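Local coordinates for protein choline dehydrogenase and related flavoproteins (Aspergillus oryzae, PDB 3Q9T) that oxidises formate, as a flavin-dependent formate oxidase of the glucose-methanol-choline (GMC) oxidoreductase family that carries 8-formyl-FAD at its catalytic site, at residues Cys398-Ala403 with Ser483-Glu488; Leu326-Pro331 with Thr413-Thr418; Ala459-Ile464 with Lys495-Ala500. All coordinates share one frame; numbering follows the deposited sequence. Where two conformers were deposited one is given.

Contact 1 of 3, residues Cys398-Ala403 with Ser483-Glu488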
ATOM      1  N   CYS A 398       2.692  26.951   6.307  1.00 25.01           N
ATOM      2  CA  CYS A 398       1.565  27.780   6.740  1.00 20.88           C
ATOM      3  C   CYS A 398       0.351  27.681   5.839  1.00 21.99           C
ATOM      4  O   CYS A 398      -0.241  28.697   5.480  1.00 19.52           O
ATOM      5  CB  CYS A 398       1.981  29.254   6.916  1.00 22.52           C
ATOM      6  SG  CYS A 398       2.728  30.003   5.472  1.00 21.98           S
ATOM      7  N   MET A 399      -0.017  26.455   5.477  1.00 22.97           N
ATOM      8  CA  MET A 399      -1.318  26.184   4.863  1.00 19.66           C
ATOM      9  C   MET A 399      -1.478  24.677   4.720  1.00 20.99           C
ATOM     10  O   MET A 399      -0.527  23.930   4.952  1.00 20.28           O
ATOM     11  CB  MET A 399      -1.481  26.905   3.513  1.00 24.80           C
ATOM     12  CG  MET A 399      -0.961  26.172   2.295  1.00 31.86           C
ATOM     13  SD  MET A 399      -1.350  26.986   0.711  1.00 32.14           S
ATOM     14  CE  MET A 399      -2.887  27.748   1.082  1.00 30.43           C
ATOM     15  N   PHE A 400      -2.672  24.216   4.370  1.00 20.32           N
ATOM     16  CA  PHE A 400      -2.830  22.794   4.097  1.00 23.01           C
ATOM     17  C   PHE A 400      -1.947  22.427   2.913  1.00 20.87           C
ATOM     18  O   PHE A 400      -2.005  23.088   1.882  1.00 21.90           O
ATOM     19  CB  PHE A 400      -4.276  22.436   3.767  1.00 21.17           C
ATOM     20  CG  PHE A 400      -4.492  20.960   3.577  1.00 19.43           C
ATOM     21  CD1 PHE A 400      -4.761  20.144   4.659  1.00 16.71           C
ATOM     22  CD2 PHE A 400      -4.403  20.390   2.323  1.00 18.67           C
ATOM     23  CE1 PHE A 400      -4.968  18.784   4.502  1.00 16.96           C
ATOM     24  CE2 PHE A 400      -4.612  19.015   2.150  1.00 20.99           C
ATOM     25  CZ  PHE A 400      -4.892  18.216   3.246  1.00 18.61           C
ATOM     26  N   GLY A 401      -1.137  21.380   3.058  1.00 20.24           N
ATOM     27  CA  GLY A 401      -0.249  20.959   1.988  1.00 19.24           C
ATOM     28  C   GLY A 401      -0.547  19.567   1.444  1.00 19.44           C
ATOM     29  O   GLY A 401      -0.271  18.560   2.110  1.00 19.18           O
ATOM     30  N   THR A 402      -1.084  19.514   0.224  1.00 17.13           N
ATOM     31  CA  THR A 402      -1.453  18.250  -0.406  1.00 22.43           C
ATOM     32  C   THR A 402      -0.253  17.342  -0.515  1.00 19.82           C
ATOM     33  O   THR A 402      -0.408  16.136  -0.437  1.00 19.50           O
ATOM     34  CB  THR A 402      -2.018  18.439  -1.823  1.00 20.29           C
ATOM     35  OG1 THR A 402      -1.164  19.330  -2.549  1.00 27.52           O
ATOM     36  CG2 THR A 402      -3.432  19.024  -1.763  1.00 21.47           C
ATOM     37  N   ALA A 403       0.936  17.923  -0.708  1.00 18.86           N
ATOM     38  CA  ALA A 403       2.159  17.128  -0.849  1.00 21.76           C
ATOM     39  C   ALA A 403       2.483  16.316   0.400  1.00 18.88           C
ATOM     40  O   ALA A 403       3.301  15.395   0.352  1.00 20.18           O
ATOM     41  CB  ALA A 403       3.350  18.015  -1.219  1.00 21.25           C
ATOM     42  N   SER A 483      -8.460  22.869  15.648  1.00 22.38           N
ATOM     43  CA  SER A 483      -8.692  21.423  15.646  1.00 25.98           C
ATOM     44  C   SER A 483      -7.638  20.628  14.869  1.00 25.37           C
ATOM     45  O   SER A 483      -6.815  21.209  14.161  1.00 22.53           O
ATOM     46  CB  SER A 483     -10.107  21.100  15.139  1.00 20.30           C
ATOM     47  OG  SER A 483     -10.260  21.470  13.783  1.00 23.53           O
ATOM     48  N   GLU A 484      -7.652  19.304  15.049  1.00 23.50           N
ATOM     49  CA  GLU A 484      -6.749  18.389  14.356  1.00 18.63           C
ATOM     50  C   GLU A 484      -7.466  17.884  13.115  1.00 19.61           C
ATOM     51  O   GLU A 484      -8.648  17.573  13.165  1.00 21.59           O
ATOM     52  CB  GLU A 484      -6.403  17.178  15.233  1.00 19.20           C
ATOM     53  CG  GLU A 484      -5.699  17.488  16.555  1.00 23.22           C
ATOM     54  CD  GLU A 484      -5.244  16.218  17.285  1.00 30.91           C
ATOM     55  OE1 GLU A 484      -4.464  15.428  16.698  1.00 24.95           O
ATOM     56  OE2 GLU A 484      -5.683  16.002  18.439  1.00 34.51           O
ATOM     57  N   TYR A 485      -6.755  17.798  12.001  1.00 18.64           N
ATOM     58  CA  TYR A 485      -7.335  17.254  10.791  1.00 15.27           C
ATOM     59  C   TYR A 485      -6.517  16.039  10.404  1.00 20.00           C
ATOM     60  O   TYR A 485      -5.293  16.080  10.467  1.00 19.63           O
ATOM     61  CB  TYR A 485      -7.302  18.296   9.685  1.00 18.76           C
ATOM     62  CG  TYR A 485      -7.887  17.800   8.392  1.00 19.42           C
ATOM     63  CD1 TYR A 485      -9.259  17.817   8.173  1.00 20.83           C
ATOM     64  CD2 TYR A 485      -7.067  17.306   7.388  1.00 22.13           C
ATOM     65  CE1 TYR A 485      -9.792  17.353   6.990  1.00 23.84           C
ATOM     66  CE2 TYR A 485      -7.588  16.845   6.203  1.00 22.36           C
ATOM     67  CZ  TYR A 485      -8.951  16.871   6.005  1.00 21.54           C
ATOM     68  OH  TYR A 485      -9.459  16.400   4.816  1.00 29.23           O
ATOM     69  N   PRO A 486      -7.181  14.943  10.008  1.00 20.73           N
ATOM     70  CA  PRO A 486      -8.632  14.766   9.890  1.00 23.04           C
ATOM     71  C   PRO A 486      -9.275  14.112  11.112  1.00 18.04           C
ATOM     72  O   PRO A 486     -10.492  13.938  11.122  1.00 19.79           O
ATOM     73  CB  PRO A 486      -8.755  13.815   8.706  1.00 17.76           C
ATOM     74  CG  PRO A 486      -7.554  12.921   8.863  1.00 19.61           C
ATOM     75  CD  PRO A 486      -6.447  13.813   9.412  1.00 19.61           C
ATOM     76  N   TRP A 487      -8.474  13.715  12.092  1.00 23.17           N
ATOM     77  CA  TRP A 487      -8.983  13.214  13.370  1.00 18.05           C
ATOM     78  C   TRP A 487      -7.845  13.390  14.342  1.00 20.71           C
ATOM     79  O   TRP A 487      -6.821  13.951  13.972  1.00 20.33           O
ATOM     80  CB  TRP A 487      -9.396  11.739  13.281  1.00 22.23           C
ATOM     81  CG  TRP A 487      -8.380  10.886  12.600  1.00 22.79           C
ATOM     82  CD1 TRP A 487      -7.164  10.517  13.088  1.00 21.23           C
ATOM     83  CD2 TRP A 487      -8.490  10.294  11.303  1.00 17.96           C
ATOM     84  NE1 TRP A 487      -6.508   9.734  12.173  1.00 15.43           N
ATOM     85  CE2 TRP A 487      -7.299   9.580  11.070  1.00 20.09           C
ATOM     86  CE3 TRP A 487      -9.475  10.302  10.317  1.00 20.14           C
ATOM     87  CZ2 TRP A 487      -7.062   8.875   9.876  1.00 19.75           C
ATOM     88  CZ3 TRP A 487      -9.242   9.604   9.138  1.00 26.47           C
ATOM     89  CH2 TRP A 487      -8.044   8.898   8.932  1.00 21.77           C
ATOM     90  N   GLU A 488      -8.014  12.915  15.572  1.00 17.88           N
ATOM     91  CA  GLU A 488      -7.046  13.168  16.628  1.00 24.55           C
ATOM     92  C   GLU A 488      -5.849  12.238  16.531  1.00 27.72           C
ATOM     93  O   GLU A 488      -6.007  11.037  16.307  1.00 20.77           O
ATOM     94  CB  GLU A 488      -7.687  12.979  18.004  1.00 24.17           C
ATOM     95  CG  GLU A 488      -8.890  13.854  18.273  1.00 43.22           C
ATOM     96  CD  GLU A 488      -9.847  13.211  19.274  1.00 72.45           C
ATOM     97  OE1 GLU A 488      -9.628  13.371  20.501  1.00 59.89           O
ATOM     98  OE2 GLU A 488     -10.806  12.531  18.826  1.00 63.07           O
TER

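Contact 2 of 3, residues Leu326-Pro331 with Thr413-Thr418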
ATOM      1  N   LEU A 326      -4.490  31.286  -1.131  1.00 30.97           N
ATOM      2  CA  LEU A 326      -3.825  30.548  -2.195  1.00 24.43           C
ATOM      3  C   LEU A 326      -4.569  29.300  -2.667  1.00 31.74           C
ATOM      4  O   LEU A 326      -4.539  28.964  -3.856  1.00 30.92           O
ATOM      5  CB  LEU A 326      -2.397  30.204  -1.780  1.00 29.34           C
ATOM      6  CG  LEU A 326      -1.506  31.435  -1.600  1.00 29.74           C
ATOM      7  CD1 LEU A 326      -0.165  31.062  -0.956  1.00 24.56           C
ATOM      8  CD2 LEU A 326      -1.304  32.121  -2.941  1.00 26.03           C
ATOM      9  N   LEU A 327      -5.247  28.627  -1.746  1.00 25.11           N
ATOM     10  CA  LEU A 327      -5.813  27.316  -2.041  1.00 33.64           C
ATOM     11  C   LEU A 327      -7.208  27.354  -2.643  1.00 33.50           C
ATOM     12  O   LEU A 327      -7.543  26.522  -3.482  1.00 41.54           O
ATOM     13  CB  LEU A 327      -5.850  26.448  -0.783  1.00 32.76           C
ATOM     14  CG  LEU A 327      -4.850  25.298  -0.655  1.00 37.85           C
ATOM     15  CD1 LEU A 327      -5.335  24.357   0.445  1.00 23.26           C
ATOM     16  CD2 LEU A 327      -4.690  24.549  -1.983  1.00 27.91           C
ATOM     17  N   ARG A 328      -8.024  28.297  -2.191  1.00 34.73           N
ATOM     18  CA  ARG A 328      -9.426  28.346  -2.581  1.00 35.64           C
ATOM     19  C   ARG A 328      -9.651  29.424  -3.625  1.00 39.00           C
ATOM     20  O   ARG A 328      -8.995  30.464  -3.610  1.00 42.94           O
ATOM     21  CB  ARG A 328     -10.328  28.550  -1.349  1.00 33.24           C
ATOM     22  CG  ARG A 328     -10.274  27.370  -0.380  1.00 30.23           C
ATOM     23  CD  ARG A 328     -11.296  27.436   0.737  1.00 29.08           C
ATOM     24  NE  ARG A 328     -10.852  28.283   1.841  1.00 33.24           N
ATOM     25  CZ  ARG A 328     -10.240  27.828   2.930  1.00 30.97           C
ATOM     26  NH1 ARG A 328      -9.997  26.525   3.066  1.00 27.00           N
ATOM     27  NH2 ARG A 328      -9.876  28.678   3.886  1.00 32.22           N
ATOM     28  N   HIS A 329     -10.561  29.167  -4.551  1.00 42.32           N
ATOM     29  CA  HIS A 329     -10.850  30.151  -5.581  1.00 46.47           C
ATOM     30  C   HIS A 329     -11.607  31.313  -4.961  1.00 44.30           C
ATOM     31  O   HIS A 329     -12.387  31.133  -4.023  1.00 43.95           O
ATOM     32  CB  HIS A 329     -11.659  29.535  -6.733  1.00 49.71           C
ATOM     33  CG  HIS A 329     -10.840  28.709  -7.681  1.00 58.26           C
ATOM     34  ND1 HIS A 329      -9.807  29.236  -8.428  1.00 60.18           N
ATOM     35  CD2 HIS A 329     -10.916  27.399  -8.019  1.00 62.07           C
ATOM     36  CE1 HIS A 329      -9.276  28.286  -9.176  1.00 59.43           C
ATOM     37  NE2 HIS A 329      -9.929  27.161  -8.946  1.00 69.09           N
ATOM     38  N   GLY A 330     -11.371  32.508  -5.480  1.00 37.92           N
ATOM     39  CA  GLY A 330     -12.089  33.671  -5.000  1.00 33.94           C
ATOM     40  C   GLY A 330     -11.376  34.962  -5.328  1.00 34.46           C
ATOM     41  O   GLY A 330     -10.328  34.949  -5.976  1.00 32.95           O
ATOM     42  N   PRO A 331     -11.967  36.091  -4.917  1.00 33.17           N
ATOM     43  CA  PRO A 331     -11.336  37.397  -5.109  1.00 34.77           C
ATOM     44  C   PRO A 331      -9.981  37.502  -4.417  1.00 29.91           C
ATOM     45  O   PRO A 331      -9.057  38.039  -5.028  1.00 36.62           O
ATOM     46  CB  PRO A 331     -12.360  38.386  -4.515  1.00 33.24           C
ATOM     47  CG  PRO A 331     -13.465  37.546  -3.935  1.00 34.58           C
ATOM     48  CD  PRO A 331     -13.398  36.217  -4.600  1.00 32.75           C
ATOM     49  N   THR A 413     -12.989  24.237   4.034  1.00 20.21           N
ATOM     50  CA  THR A 413     -12.997  25.508   4.760  1.00 23.51           C
ATOM     51  C   THR A 413     -11.842  25.606   5.754  1.00 30.27           C
ATOM     52  O   THR A 413     -11.190  24.611   6.068  1.00 27.31           O
ATOM     53  CB  THR A 413     -14.259  25.631   5.622  1.00 28.90           C
ATOM     54  OG1 THR A 413     -14.155  24.729   6.735  1.00 28.46           O
ATOM     55  CG2 THR A 413     -15.518  25.304   4.815  1.00 27.45           C
ATOM     56  N   GLY A 414     -11.618  26.804   6.285  1.00 26.68           N
ATOM     57  CA  GLY A 414     -10.657  26.992   7.360  1.00 27.39           C
ATOM     58  C   GLY A 414      -9.221  27.182   6.898  1.00 23.19           C
ATOM     59  O   GLY A 414      -8.833  26.756   5.817  1.00 17.47           O
ATOM     60  N   ASP A 415      -8.427  27.838   7.724  1.00 22.20           N
ATOM     61  CA  ASP A 415      -7.008  27.944   7.445  1.00 22.33           C
ATOM     62  C   ASP A 415      -6.299  26.808   8.201  1.00 21.60           C
ATOM     63  O   ASP A 415      -6.793  26.321   9.215  1.00 20.23           O
ATOM     64  CB  ASP A 415      -6.474  29.322   7.850  1.00 16.44           C
ATOM     65  CG  ASP A 415      -6.978  30.440   6.935  1.00 27.38           C
ATOM     66  OD1 ASP A 415      -7.115  30.217   5.714  1.00 31.11           O
ATOM     67  OD2 ASP A 415      -7.236  31.555   7.434  1.00 38.76           O
ATOM     68  N   HIS A 416      -5.169  26.356   7.688  1.00 19.28           N
ATOM     69  CA  HIS A 416      -4.484  25.244   8.329  1.00 20.83           C
ATOM     70  C   HIS A 416      -2.992  25.471   8.473  1.00 23.71           C
ATOM     71  O   HIS A 416      -2.416  26.336   7.821  1.00 19.07           O
ATOM     72  CB  HIS A 416      -4.752  23.967   7.543  1.00 17.27           C
ATOM     73  CG  HIS A 416      -6.209  23.643   7.429  1.00 19.33           C
ATOM     74  ND1 HIS A 416      -7.045  24.291   6.545  1.00 18.41           N
ATOM     75  CD2 HIS A 416      -6.987  22.778   8.124  1.00 17.72           C
ATOM     76  CE1 HIS A 416      -8.273  23.820   6.683  1.00 21.56           C
ATOM     77  NE2 HIS A 416      -8.265  22.901   7.632  1.00 23.79           N
ATOM     78  N   LEU A 417      -2.382  24.696   9.356  1.00 23.48           N
ATOM     79  CA  LEU A 417      -0.938  24.575   9.415  1.00 18.77           C
ATOM     80  C   LEU A 417      -0.608  23.119   9.080  1.00 22.63           C
ATOM     81  O   LEU A 417      -1.269  22.206   9.561  1.00 22.96           O
ATOM     82  CB  LEU A 417      -0.442  24.938  10.813  1.00 18.99           C
ATOM     83  CG  LEU A 417       0.959  24.468  11.227  1.00 20.07           C
ATOM     84  CD1 LEU A 417       2.052  25.241  10.504  1.00 14.27           C
ATOM     85  CD2 LEU A 417       1.127  24.602  12.728  1.00 19.71           C
ATOM     86  N   THR A 418       0.395  22.895   8.241  1.00 21.84           N
ATOM     87  CA  THR A 418       0.871  21.537   7.992  1.00 19.19           C
ATOM     88  C   THR A 418       2.271  21.373   8.588  1.00 23.71           C
ATOM     89  O   THR A 418       3.229  21.975   8.103  1.00 24.50           O
ATOM     90  CB  THR A 418       0.913  21.200   6.484  1.00 16.18           C
ATOM     91  OG1 THR A 418      -0.380  21.399   5.897  1.00 18.26           O
ATOM     92  CG2 THR A 418       1.356  19.746   6.266  1.00 16.94           C
TER

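Contact 3 of 3, residues Ala459-Ile464 with Lys495-Ala500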
ATOM      1  N   ALA A 459      11.080   7.268  18.091  1.00 17.24           N
ATOM      2  CA  ALA A 459      11.525   8.642  17.895  1.00 16.93           C
ATOM      3  C   ALA A 459      10.474   9.454  17.132  1.00 21.93           C
ATOM      4  O   ALA A 459      10.160  10.590  17.509  1.00 19.80           O
ATOM      5  CB  ALA A 459      12.872   8.677  17.159  1.00 19.34           C
ATOM      6  N   MET A 460       9.923   8.872  16.068  1.00 20.82           N
ATOM      7  CA  MET A 460       8.930   9.588  15.268  1.00 19.71           C
ATOM      8  C   MET A 460       7.715   9.919  16.107  1.00 19.98           C
ATOM      9  O   MET A 460       7.214  11.041  16.062  1.00 19.15           O
ATOM     10  CB  MET A 460       8.514   8.813  14.013  1.00 17.62           C
ATOM     11  CG  MET A 460       7.445   9.552  13.208  1.00 15.35           C
ATOM     12  SD  MET A 460       8.067  11.131  12.590  1.00 15.35           S
ATOM     13  CE  MET A 460       8.861  10.593  11.040  1.00 10.91           C
ATOM     14  N   ARG A 461       7.249   8.941  16.877  1.00 23.76           N
ATOM     15  CA  ARG A 461       6.186   9.178  17.861  1.00 24.44           C
ATOM     16  C   ARG A 461       6.531  10.379  18.756  1.00 24.94           C
ATOM     17  O   ARG A 461       5.744  11.318  18.909  1.00 21.39           O
ATOM     18  CB  ARG A 461       5.994   7.934  18.728  1.00 19.34           C
ATOM     19  CG  ARG A 461       4.889   8.040  19.772  1.00 17.35           C
ATOM     20  CD  ARG A 461       5.436   7.599  21.112  1.00 25.30           C
ATOM     21  NE  ARG A 461       5.647   6.171  21.145  1.00 22.03           N
ATOM     22  CZ  ARG A 461       6.477   5.534  21.961  1.00 28.89           C
ATOM     23  NH1 ARG A 461       7.220   6.195  22.850  1.00 26.03           N
ATOM     24  NH2 ARG A 461       6.550   4.211  21.883  1.00 24.95           N
ATOM     25  N   GLU A 462       7.717  10.346  19.348  1.00 25.33           N
ATOM     26  CA  GLU A 462       8.117  11.398  20.283  1.00 21.90           C
ATOM     27  C   GLU A 462       8.330  12.767  19.639  1.00 19.00           C
ATOM     28  O   GLU A 462       8.226  13.784  20.318  1.00 16.91           O
ATOM     29  CB  GLU A 462       9.345  10.968  21.086  1.00 19.83           C
ATOM     30  CG  GLU A 462       9.055   9.764  21.990  1.00 24.14           C
ATOM     31  CD  GLU A 462       7.832  10.000  22.861  1.00 25.34           C
ATOM     32  OE1 GLU A 462       7.708  11.120  23.397  1.00 20.76           O
ATOM     33  OE2 GLU A 462       6.988   9.089  22.984  1.00 23.03           O
ATOM     34  N   GLY A 463       8.624  12.800  18.336  1.00 17.24           N
ATOM     35  CA  GLY A 463       8.788  14.070  17.646  1.00 16.39           C
ATOM     36  C   GLY A 463       7.447  14.691  17.287  1.00 18.88           C
ATOM     37  O   GLY A 463       7.313  15.907  17.187  1.00 17.73           O
ATOM     38  N   ILE A 464       6.455  13.839  17.049  1.00 16.28           N
ATOM     39  CA  ILE A 464       5.078  14.277  16.972  1.00 14.73           C
ATOM     40  C   ILE A 464       4.664  14.832  18.353  1.00 15.74           C
ATOM     41  O   ILE A 464       4.078  15.904  18.436  1.00 15.32           O
ATOM     42  CB  ILE A 464       4.153  13.111  16.548  1.00 17.21           C
ATOM     43  CG1 ILE A 464       4.564  12.577  15.168  1.00 19.19           C
ATOM     44  CG2 ILE A 464       2.689  13.549  16.515  1.00 15.40           C
ATOM     45  CD1 ILE A 464       3.791  11.305  14.747  1.00 15.67           C
ATOM     46  N   LYS A 495       0.577   2.152  21.556  1.00 22.41           N
ATOM     47  CA  LYS A 495       0.089   1.148  20.620  1.00 23.23           C
ATOM     48  C   LYS A 495      -0.518   1.785  19.397  1.00 19.94           C
ATOM     49  O   LYS A 495      -0.217   1.393  18.280  1.00 21.82           O
ATOM     50  CB  LYS A 495      -0.956   0.249  21.287  1.00 28.78           C
ATOM     51  CG  LYS A 495      -0.730  -1.206  21.025  1.00 36.97           C
ATOM     52  CD  LYS A 495       0.755  -1.516  21.178  1.00 52.00           C
ATOM     53  CE  LYS A 495       1.015  -3.012  21.338  1.00 75.92           C
ATOM     54  NZ  LYS A 495       0.477  -3.525  22.636  1.00 82.39           N
ATOM     55  N   GLU A 496      -1.395   2.761  19.602  1.00 20.90           N
ATOM     56  CA  GLU A 496      -2.022   3.407  18.466  1.00 21.06           C
ATOM     57  C   GLU A 496      -1.020   4.244  17.686  1.00 23.83           C
ATOM     58  O   GLU A 496      -1.093   4.313  16.460  1.00 24.71           O
ATOM     59  CB  GLU A 496      -3.219   4.252  18.900  1.00 23.20           C
ATOM     60  CG  GLU A 496      -4.412   3.435  19.414  1.00 19.21           C
ATOM     61  CD  GLU A 496      -5.572   4.315  19.839  1.00 31.15           C
ATOM     62  OE1 GLU A 496      -6.073   4.121  20.968  1.00 44.66           O
ATOM     63  OE2 GLU A 496      -5.987   5.198  19.046  1.00 31.08           O
ATOM     64  N   MET A 497      -0.079   4.863  18.393  1.00 15.74           N
ATOM     65  CA  MET A 497       0.884   5.733  17.744  1.00 20.08           C
ATOM     66  C   MET A 497       1.746   4.910  16.795  1.00 22.50           C
ATOM     67  O   MET A 497       2.192   5.401  15.763  1.00 16.37           O
ATOM     68  CB  MET A 497       1.753   6.465  18.771  1.00 12.00           C
ATOM     69  CG  MET A 497       1.074   7.670  19.399  1.00 15.31           C
ATOM     70  SD  MET A 497       0.413   8.802  18.152  1.00 17.82           S
ATOM     71  CE  MET A 497       1.970   9.473  17.508  1.00 16.32           C
ATOM     72  N   HIS A 498       1.974   3.654  17.174  1.00 23.96           N
ATOM     73  CA  HIS A 498       2.760   2.722  16.382  1.00 19.93           C
ATOM     74  C   HIS A 498       2.115   2.528  15.003  1.00 25.01           C
ATOM     75  O   HIS A 498       2.795   2.558  13.973  1.00 22.50           O
ATOM     76  CB  HIS A 498       2.862   1.390  17.126  1.00 19.88           C
ATOM     77  CG  HIS A 498       3.676   0.358  16.414  1.00 27.55           C
ATOM     78  ND1 HIS A 498       4.890  -0.089  16.889  1.00 30.92           N
ATOM     79  CD2 HIS A 498       3.454  -0.312  15.259  1.00 28.75           C
ATOM     80  CE1 HIS A 498       5.379  -0.991  16.056  1.00 28.66           C
ATOM     81  NE2 HIS A 498       4.526  -1.145  15.061  1.00 27.31           N
ATOM     82  N   ARG A 499       0.799   2.348  15.000  0.58 22.35           N
ATOM     83  CA  ARG A 499       0.029   2.184  13.779  0.58 23.47           C
ATOM     84  C   ARG A 499      -0.063   3.508  13.016  0.58 22.53           C
ATOM     85  O   ARG A 499       0.097   3.553  11.794  0.58 20.77           O
ATOM     86  CB  ARG A 499      -1.371   1.674  14.119  0.58 22.62           C
ATOM     87  CG  ARG A 499      -2.332   1.658  12.942  0.58 29.96           C
ATOM     88  CD  ARG A 499      -2.102   0.466  12.027  0.58 27.62           C
ATOM     89  NE  ARG A 499      -2.978   0.500  10.855  0.58 31.29           N
ATOM     90  CZ  ARG A 499      -3.034  -0.459   9.937  0.58 22.02           C
ATOM     91  NH1 ARG A 499      -2.273  -1.537  10.060  0.58 22.79           N
ATOM     92  NH2 ARG A 499      -3.846  -0.341   8.901  0.58 19.05           N
ATOM     93  N   ALA A 500      -0.321   4.583  13.749  1.00 15.98           N
ATOM     94  CA  ALA A 500      -0.388   5.922  13.170  1.00 23.21           C
ATOM     95  C   ALA A 500       0.888   6.294  12.410  1.00 24.53           C
ATOM     96  O   ALA A 500       0.821   6.801  11.293  1.00 16.98           O
ATOM     97  CB  ALA A 500      -0.663   6.956  14.262  1.00 17.11           C
TER

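Contact 1 of 3, residues Cys398-Ala403 with Ser483-Glu488
The large mixed beta-sheet of this GMC oxidoreductase meets one of its connecting loops where Tyr485, brought in by strand 481-485, touches Phe400 of the loop between strands 392-397 and 415-423. The contact is small and rests on two rings alone. Phe400 CE1 lies 3.7 Å from Tyr485 CE2 and 3.9 Å from Tyr485 CD2, so the contact is made by Phe400 CE1 against the CD2-CE2 bond of Tyr485. The planes stand nearly perpendicular, at 83°, yet the approach is oblique. Both side chains extend with CG trans to the main-chain N (chi1 -176° in Phe400, 180° in Tyr485), which sends each ring across the gap. The two rings bridge backbones that stay well apart, Phe400 CA being 9.8 Å from Tyr485 CA. Pro486, after a cis peptide bond, lays its CB over the centre of one face of the Tyr485 ring, and Val313 of strand 308-316 touches both aromatic residues. Phenylalanine suits the buried loop position; tyrosine suits its partly exposed one, where the ring packs and the OH is hydrogen-bonded to Pro409 O. With no hydrogen bond between the two segments, the chemistry implies cohesion by apolar packing, while the Pro409 bond holds the tyrosine's far end in place.

Contact 2 of 3, residues Leu326-Pro331 with Thr413-Thr418
Arg328, just past helix 323-327, reaches the backbone of Thr413 and Gly414 and the carboxylate of Asp415 beside strand 415-423. Hydrogen bonding comes first. Gly414 O receives two N-H groups from the one guanidinium: Arg328 NH1 at 3.0 Å from Gly414 O, with an N-H...O angle of 143°, and Arg328 NH2 at 2.9 Å from Gly414 O, a weak bond. The oxygen sits at the guanidinium edge, in its plane, and neither bond is straight because the two donors share one acceptor. A bend at chi3 (-82°) turns the end of the arginine toward this carbonyl. Electrostatics add a long salt bridge, Arg328 NH2 to Asp415 OD1 at 3.7 Å. Each charged partner has other ties: Arg328 NE pairs with Asp324 OD1, while Asp415 takes hydrogen bonds from Asp324 N and, through OD2, from Gly319 N. Van der Waals contact completes the set, with Thr413 CA over one face of the guanidinium and Arg328 NH1 3.4 Å from Thr413 C. Gly414 fits its place since its backbone angles would force a side chain against the preceding carbonyl. Arginine is equally apt, having the length to cross from the helix end and several N-H groups to share between a carbonyl and two carboxylates. An arginine just beyond helix 323-327 thus grips a backbone carbonyl with two N-H groups and joins that helix to the chain leading through Gly414 into strand 415-423, which pairs antiparallel with strands 308-316 and 392-397 in the large mixed sheet of this GMC oxidoreductase.

Contact 3 of 3, residues Ala459-Ile464 with Lys495-Ala500
Arg461 points CG directly away from its backbone N (chi1 -179°), and Met497 folds its chain back at chi2 (-52°) and chi3 (-71°), so that methionine presents both its base and its methyl end to the neighbouring helix. The base meets the arginine's aliphatic part: Met497 CB is 3.6 Å from Arg461 CG, and Met497 CG lies 3.9 Å from that same Arg461 CG. The methyl end reaches tip to tip toward isoleucine, Met497 CE standing 3.8 Å from Ile464 CD1. Methionine's flexible thioether chain suits a site where one residue packs against two partners about one helical turn apart. This is helix-helix packing of 454-473 against 494-504, the backbones being nearest at Arg461 CA and Met497 CA, 6.3 Å apart. On the sheet side, Ile464 also rests on Val310 of strand 308-316, an apolar setting suited to isoleucine. Arginine serves a double purpose: its CG methylene packs against Met497 while its buried guanidinium is paired with acidic groups. Arg461 NH1 makes a nearly straight, salt-bridged hydrogen bond of 2.9 Å to Glu462 OE2, and NH1 pairs further with Asp368. Farther along, Arg499 packs on His407 of the second subunit.

Overall arrangement
Contacts 1 and 2 are neighbours, their centres 11 Å apart, and they are joined through Thr418: its OG1 is probably hydrogen-bonded to Met399 O at 2.7 Å and to Gly401 N at 2.9 Å, tying the loop of contact 1 to the strand of contact 2. Met399 CE also packs on Leu327 CG at 3.6 Å. Contact 3 stands apart, its centre about 17 Å from that of contact 1 and about 28 Å from that of contact 2, although strand 481-485 of contact 1 falls in sequence between its two helices. The side chain of Phe400 is about 12 Å from that of the FAD-binding Tyr98; contacts 2 and 3 lie away from the FAD-binding site.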